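Local coordinates for 39 kDa initiator binding protein (Trichomonas vaginalis, PDB 1Q87) that binds the initiator (Inr) element of core promoters as a full-length protein, of which this chain is the C-domain, at residues 145-157 against 160-173. Numbering follows the deposited sequence.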
loop_
_atom_site.group_PDB
_atom_site.type_symbol
_atom_site.label_atom_id
_atom_site.label_comp_id
_atom_site.label_asym_id
_atom_site.label_seq_id
_atom_site.Cartn_x
_atom_site.Cartn_y
_atom_site.Cartn_z
ATOM N N SER A 145 0.636 -16.722 -15.220
ATOM C CA SER A 145 0.674 -15.260 -15.157
ATOM C C SER A 145 0.928 -14.717 -13.743
ATOM O O SER A 145 0.836 -15.448 -12.754
ATOM C CB SER A 145 -0.639 -14.684 -15.712
ATOM O OG SER A 145 -0.519 -13.300 -16.006
ATOM N N ILE A 146 1.237 -13.423 -13.668
ATOM C CA ILE A 146 1.530 -12.745 -12.410
ATOM C C ILE A 146 0.280 -12.215 -11.700
ATOM O O ILE A 146 -0.737 -11.905 -12.326
ATOM C CB ILE A 146 2.459 -11.559 -12.652
ATOM C CG1 ILE A 146 3.478 -11.898 -13.732
ATOM C CG2 ILE A 146 3.197 -11.221 -11.392
ATOM C CD1 ILE A 146 4.019 -10.658 -14.468
ATOM N N SER A 147 0.378 -12.088 -10.380
ATOM C CA SER A 147 -0.723 -11.594 -9.549
ATOM C C SER A 147 -0.223 -11.104 -8.184
ATOM O O SER A 147 0.619 -11.749 -7.550
ATOM C CB SER A 147 -1.744 -12.707 -9.344
ATOM O OG SER A 147 -2.708 -12.339 -8.387
ATOM N N GLY A 148 -0.743 -9.962 -7.731
ATOM C CA GLY A 148 -0.336 -9.435 -6.440
ATOM C C GLY A 148 -1.478 -8.773 -5.693
ATOM O O GLY A 148 -2.373 -8.202 -6.325
ATOM N N TRP A 149 -1.457 -8.857 -4.360
ATOM C CA TRP A 149 -2.490 -8.241 -3.533
ATOM C C TRP A 149 -1.917 -8.039 -2.153
ATOM O O TRP A 149 -0.857 -8.568 -1.842
ATOM C CB TRP A 149 -3.743 -9.119 -3.459
ATOM C CG TRP A 149 -3.519 -10.444 -2.768
ATOM C CD1 TRP A 149 -3.805 -10.766 -1.461
ATOM C CD2 TRP A 149 -2.861 -11.585 -3.326
ATOM N NE1 TRP A 149 -3.355 -12.036 -1.177
ATOM C CE2 TRP A 149 -2.775 -12.558 -2.303
ATOM C CE3 TRP A 149 -2.337 -11.877 -4.599
ATOM C CZ2 TRP A 149 -2.173 -13.816 -2.515
ATOM C CZ3 TRP A 149 -1.741 -13.126 -4.813
ATOM C CH2 TRP A 149 -1.667 -14.080 -3.773
ATOM N N PHE A 150 -2.598 -7.247 -1.330
ATOM C CA PHE A 150 -2.152 -7.006 0.022
ATOM C C PHE A 150 -2.903 -7.998 0.903
ATOM O O PHE A 150 -4.088 -8.255 0.695
ATOM C CB PHE A 150 -2.434 -5.537 0.408
ATOM C CG PHE A 150 -1.385 -4.566 -0.128
ATOM C CD1 PHE A 150 -0.250 -4.277 0.624
ATOM C CD2 PHE A 150 -1.558 -3.936 -1.362
ATOM C CE1 PHE A 150 0.700 -3.364 0.176
ATOM C CE2 PHE A 150 -0.615 -3.009 -1.840
ATOM C CZ PHE A 150 0.521 -2.722 -1.055
ATOM N N ASP A 151 -2.167 -8.582 1.834
ATOM C CA ASP A 151 -2.663 -9.573 2.767
ATOM C C ASP A 151 -3.719 -8.905 3.636
ATOM O O ASP A 151 -3.424 -7.959 4.371
ATOM C CB ASP A 151 -1.471 -10.061 3.622
ATOM C CG ASP A 151 -1.832 -11.190 4.625
ATOM O OD1 ASP A 151 -2.880 -11.161 5.299
ATOM O OD2 ASP A 151 -1.014 -12.112 4.762
ATOM N N GLN A 152 -4.946 -9.388 3.570
ATOM C CA GLN A 152 -5.974 -8.793 4.401
ATOM C C GLN A 152 -5.647 -8.790 5.906
ATOM O O GLN A 152 -6.096 -7.910 6.627
ATOM C CB GLN A 152 -7.318 -9.478 4.166
ATOM C CG GLN A 152 -8.413 -8.493 3.802
ATOM C CD GLN A 152 -8.116 -7.738 2.513
ATOM O OE1 GLN A 152 -7.111 -7.032 2.402
ATOM N NE2 GLN A 152 -8.990 -7.886 1.534
ATOM N N ASN A 153 -4.864 -9.746 6.387
ATOM C CA ASN A 153 -4.520 -9.780 7.824
ATOM C C ASN A 153 -3.232 -9.103 8.259
ATOM O O ASN A 153 -2.989 -8.968 9.449
ATOM C CB ASN A 153 -4.462 -11.215 8.325
ATOM C CG ASN A 153 -5.804 -11.726 8.717
ATOM O OD1 ASN A 153 -6.239 -11.517 9.849
ATOM N ND2 ASN A 153 -6.493 -12.383 7.778
ATOM N N GLU A 154 -2.411 -8.702 7.297
ATOM C CA GLU A 154 -1.139 -8.016 7.524
ATOM C C GLU A 154 -1.153 -7.035 6.325
ATOM O O GLU A 154 -0.363 -7.148 5.381
ATOM C CB GLU A 154 -0.024 -9.063 7.427
ATOM C CG GLU A 154 1.375 -8.617 7.854
ATOM C CD GLU A 154 2.268 -9.815 8.184
ATOM O OE1 GLU A 154 3.504 -9.688 8.134
ATOM O OE2 GLU A 154 1.725 -10.892 8.500
ATOM N N PRO A 155 -2.064 -6.049 6.373
ATOM C CA PRO A 155 -2.254 -5.053 5.315
ATOM C C PRO A 155 -1.104 -4.268 4.680
ATOM O O PRO A 155 -1.306 -3.769 3.590
ATOM C CB PRO A 155 -3.383 -4.161 5.845
ATOM C CG PRO A 155 -3.461 -4.434 7.292
ATOM C CD PRO A 155 -2.493 -5.528 7.669
ATOM N N ASN A 156 0.073 -4.167 5.312
ATOM C CA ASN A 156 1.223 -3.476 4.708
ATOM C C ASN A 156 2.062 -4.501 3.944
ATOM O O ASN A 156 3.134 -4.181 3.430
ATOM C CB ASN A 156 2.122 -2.816 5.776
ATOM C CG ASN A 156 2.706 -3.821 6.757
ATOM O OD1 ASN A 156 2.051 -4.804 7.121
ATOM N ND2 ASN A 156 3.935 -3.562 7.227
ATOM N N CYS A 157 1.583 -5.734 3.862
ATOM C CA CYS A 157 2.343 -6.771 3.164
ATOM C C CYS A 157 1.760 -7.092 1.796
ATOM O O CYS A 157 0.636 -7.584 1.685
ATOM C CB CYS A 157 2.388 -8.067 4.004
ATOM S SG CYS A 157 3.252 -9.465 3.186
ATOM N N LEU A 160 3.058 -11.447 -3.724
ATOM C CA LEU A 160 3.277 -11.578 -5.186
ATOM C C LEU A 160 3.426 -13.013 -5.662
ATOM O O LEU A 160 4.359 -13.724 -5.242
ATOM C CB LEU A 160 4.540 -10.847 -5.605
ATOM C CG LEU A 160 4.320 -9.382 -5.919
ATOM C CD1 LEU A 160 5.657 -8.686 -6.184
ATOM C CD2 LEU A 160 3.387 -9.313 -7.129
ATOM N N LYS A 161 2.535 -13.414 -6.564
ATOM C CA LYS A 161 2.526 -14.771 -7.115
ATOM C C LYS A 161 3.172 -14.845 -8.490
ATOM O O LYS A 161 2.513 -14.621 -9.495
ATOM C CB LYS A 161 1.090 -15.298 -7.195
ATOM C CG LYS A 161 0.993 -16.778 -7.512
ATOM C CD LYS A 161 0.082 -17.474 -6.519
ATOM C CE LYS A 161 0.074 -18.981 -6.714
ATOM N NZ LYS A 161 -0.445 -19.692 -5.506
ATOM N N THR A 162 4.464 -15.172 -8.517
ATOM C CA THR A 162 5.231 -15.266 -9.759
ATOM C C THR A 162 5.601 -16.711 -10.101
ATOM O O THR A 162 5.327 -17.638 -9.324
ATOM C CB THR A 162 6.548 -14.458 -9.657
ATOM O OG1 THR A 162 7.528 -15.207 -8.924
ATOM C CG2 THR A 162 6.302 -13.143 -8.945
ATOM N N PRO A 163 6.220 -16.924 -11.285
ATOM C CA PRO A 163 6.633 -18.265 -11.724
ATOM C C PRO A 163 7.417 -18.991 -10.630
ATOM O O PRO A 163 7.057 -20.099 -10.207
ATOM C CB PRO A 163 7.490 -17.960 -12.943
ATOM C CG PRO A 163 6.739 -16.820 -13.566
ATOM C CD PRO A 163 6.435 -15.942 -12.369
ATOM N N THR A 164 8.480 -18.335 -10.173
ATOM C CA THR A 164 9.352 -18.863 -9.127
ATOM C C THR A 164 8.653 -18.962 -7.762
ATOM O O THR A 164 9.299 -19.230 -6.735
ATOM C CB THR A 164 10.579 -17.975 -8.963
ATOM O OG1 THR A 164 10.299 -16.958 -7.993
ATOM C CG2 THR A 164 10.923 -17.310 -10.292
ATOM N N GLY A 165 7.343 -18.727 -7.752
ATOM C CA GLY A 165 6.593 -18.810 -6.512
ATOM C C GLY A 165 6.200 -17.485 -5.874
ATOM O O GLY A 165 6.269 -16.430 -6.499
ATOM N N ILE A 166 5.793 -17.573 -4.608
ATOM C CA ILE A 166 5.353 -16.455 -3.795
ATOM C C ILE A 166 6.461 -15.604 -3.171
ATOM O O ILE A 166 7.457 -16.120 -2.643
ATOM C CB ILE A 166 4.442 -16.970 -2.681
ATOM C CG1 ILE A 166 3.158 -17.489 -3.303
ATOM C CG2 ILE A 166 4.138 -15.871 -1.667
ATOM C CD1 ILE A 166 2.486 -16.490 -4.200
ATOM N N ARG A 167 6.270 -14.287 -3.231
ATOM C CA ARG A 167 7.222 -13.352 -2.650
ATOM C C ARG A 167 6.490 -12.332 -1.775
ATOM O O ARG A 167 5.346 -11.994 -2.055
ATOM C CB ARG A 167 7.969 -12.630 -3.762
ATOM C CG ARG A 167 9.187 -11.876 -3.302
ATOM C CD ARG A 167 9.672 -10.943 -4.393
ATOM N NE ARG A 167 9.472 -11.515 -5.723
ATOM C CZ ARG A 167 9.535 -10.805 -6.849
ATOM N NH1 ARG A 167 9.789 -9.498 -6.800
ATOM N NH2 ARG A 167 9.345 -11.397 -8.026
ATOM N N LYS A 168 7.150 -11.845 -0.725
ATOM C CA LYS A 168 6.535 -10.863 0.139
ATOM C C LYS A 168 7.366 -9.598 0.349
ATOM O O LYS A 168 8.577 -9.676 0.504
ATOM C CB LYS A 168 6.209 -11.487 1.485
ATOM C CG LYS A 168 4.987 -12.419 1.427
ATOM C CD LYS A 168 4.642 -12.965 2.800
ATOM C CE LYS A 168 3.605 -14.081 2.718
ATOM N NZ LYS A 168 3.407 -14.721 4.048
ATOM N N ILE A 169 6.725 -8.428 0.343
ATOM C CA ILE A 169 7.453 -7.172 0.555
ATOM C C ILE A 169 6.573 -6.203 1.355
ATOM O O ILE A 169 5.397 -6.009 1.038
ATOM C CB ILE A 169 7.894 -6.587 -0.798
ATOM C CG1 ILE A 169 8.660 -5.304 -0.572
ATOM C CG2 ILE A 169 6.732 -6.510 -1.742
ATOM C CD1 ILE A 169 9.932 -5.509 0.262
ATOM N N TRP A 170 7.144 -5.608 2.397
ATOM C CA TRP A 170 6.372 -4.747 3.299
ATOM C C TRP A 170 6.489 -3.238 3.211
ATOM O O TRP A 170 7.609 -2.670 3.249
ATOM C CB TRP A 170 6.666 -5.130 4.761
ATOM C CG TRP A 170 6.186 -6.527 5.150
ATOM C CD1 TRP A 170 5.085 -6.829 5.881
ATOM C CD2 TRP A 170 6.807 -7.787 4.816
ATOM N NE1 TRP A 170 4.975 -8.190 6.025
ATOM C CE2 TRP A 170 6.017 -8.802 5.383
ATOM C CE3 TRP A 170 7.954 -8.150 4.095
ATOM C CZ2 TRP A 170 6.339 -10.162 5.266
ATOM C CZ3 TRP A 170 8.271 -9.491 3.979
ATOM C CH2 TRP A 170 7.467 -10.482 4.560
ATOM N N ASN A 171 5.329 -2.581 3.120
ATOM C CA ASN A 171 5.328 -1.146 3.109
ATOM C C ASN A 171 5.522 -0.803 4.561
ATOM O O ASN A 171 4.933 -1.460 5.415
ATOM C CB ASN A 171 3.998 -0.570 2.655
ATOM C CG ASN A 171 3.942 0.948 2.851
ATOM O OD1 ASN A 171 4.789 1.675 2.324
ATOM N ND2 ASN A 171 2.953 1.428 3.610
ATOM N N LYS A 172 6.392 0.171 4.845
ATOM C CA LYS A 172 6.606 0.632 6.217
ATOM C C LYS A 172 5.666 1.862 6.346
ATOM O O LYS A 172 5.991 2.957 5.892
ATOM C CB LYS A 172 8.055 1.055 6.404
ATOM C CG LYS A 172 9.066 -0.007 6.015
ATOM C CD LYS A 172 9.143 -1.097 7.074
ATOM C CE LYS A 172 9.899 -0.619 8.321
ATOM N NZ LYS A 172 9.816 -1.609 9.448
ATOM N N PRO A 173 4.499 1.695 6.983
ATOM C CA PRO A 173 3.525 2.786 7.145
ATOM C C PRO A 173 3.943 4.049 7.895
ATOM O O PRO A 173 3.220 5.014 7.865
ATOM C CB PRO A 173 2.297 2.110 7.798
ATOM C CG PRO A 173 2.689 0.664 7.986
ATOM C CD PRO A 173 4.196 0.581 7.881
#
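The W170 indole takes C157 SG over one face, 3.9 Å from the centroid of its five-membered ring, a Cys sulfur-aromatic contact. With chi1 at 177°, SG swings away from the C157 backbone N and over the indole, and the extended methylene chain of K168 runs past the same sulfur, CD coming to 3.8 Å from C157 SG. At the edge of the ring sit two groups from the turn: the N156 amide, its plane steeply inclined to the indole, and the E154 carboxylate. W170 NE1 donates to E154 OE1 at 3.0 Å, meeting that oxygen on its anti side and well out of the carboxylate plane. The second aromatic, W149, has K161 CB near its plane at the edge, 4.3 Å from CZ3.

N156 grips N171 twice. Its carbonyl O takes the N171 backbone N at 2.7 Å, while its amide ND2 returns a bond to N171 O at 2.9 Å with the acceptor close to the amide plane. The chi1 of 61° tucks the amide between its own backbone N and carbonyl, and ND2 also reaches G25 O, so this nitrogen is held by two carbonyls. Farther along, K161 N gives S147 O a nearly straight bond of 2.7 Å; the return bond, S147 N to K161 O, is weak. Beside it L160 CD2 lies against G148 CA at 3.8 Å, where the glycine leaves room for the leucine.

Strand 157-162 is shared by two successive hairpins, pairing antiparallel with 147-151 on one side and 165-171 on the other, within a five-stranded antiparallel sheet. Within this chain 147-151 is an outermost strand. N171 ties the end of its strand to helix 95-105 through A103 O, F150 and P155 touch that same helix, and L160 and I169 pack on helix 193-199.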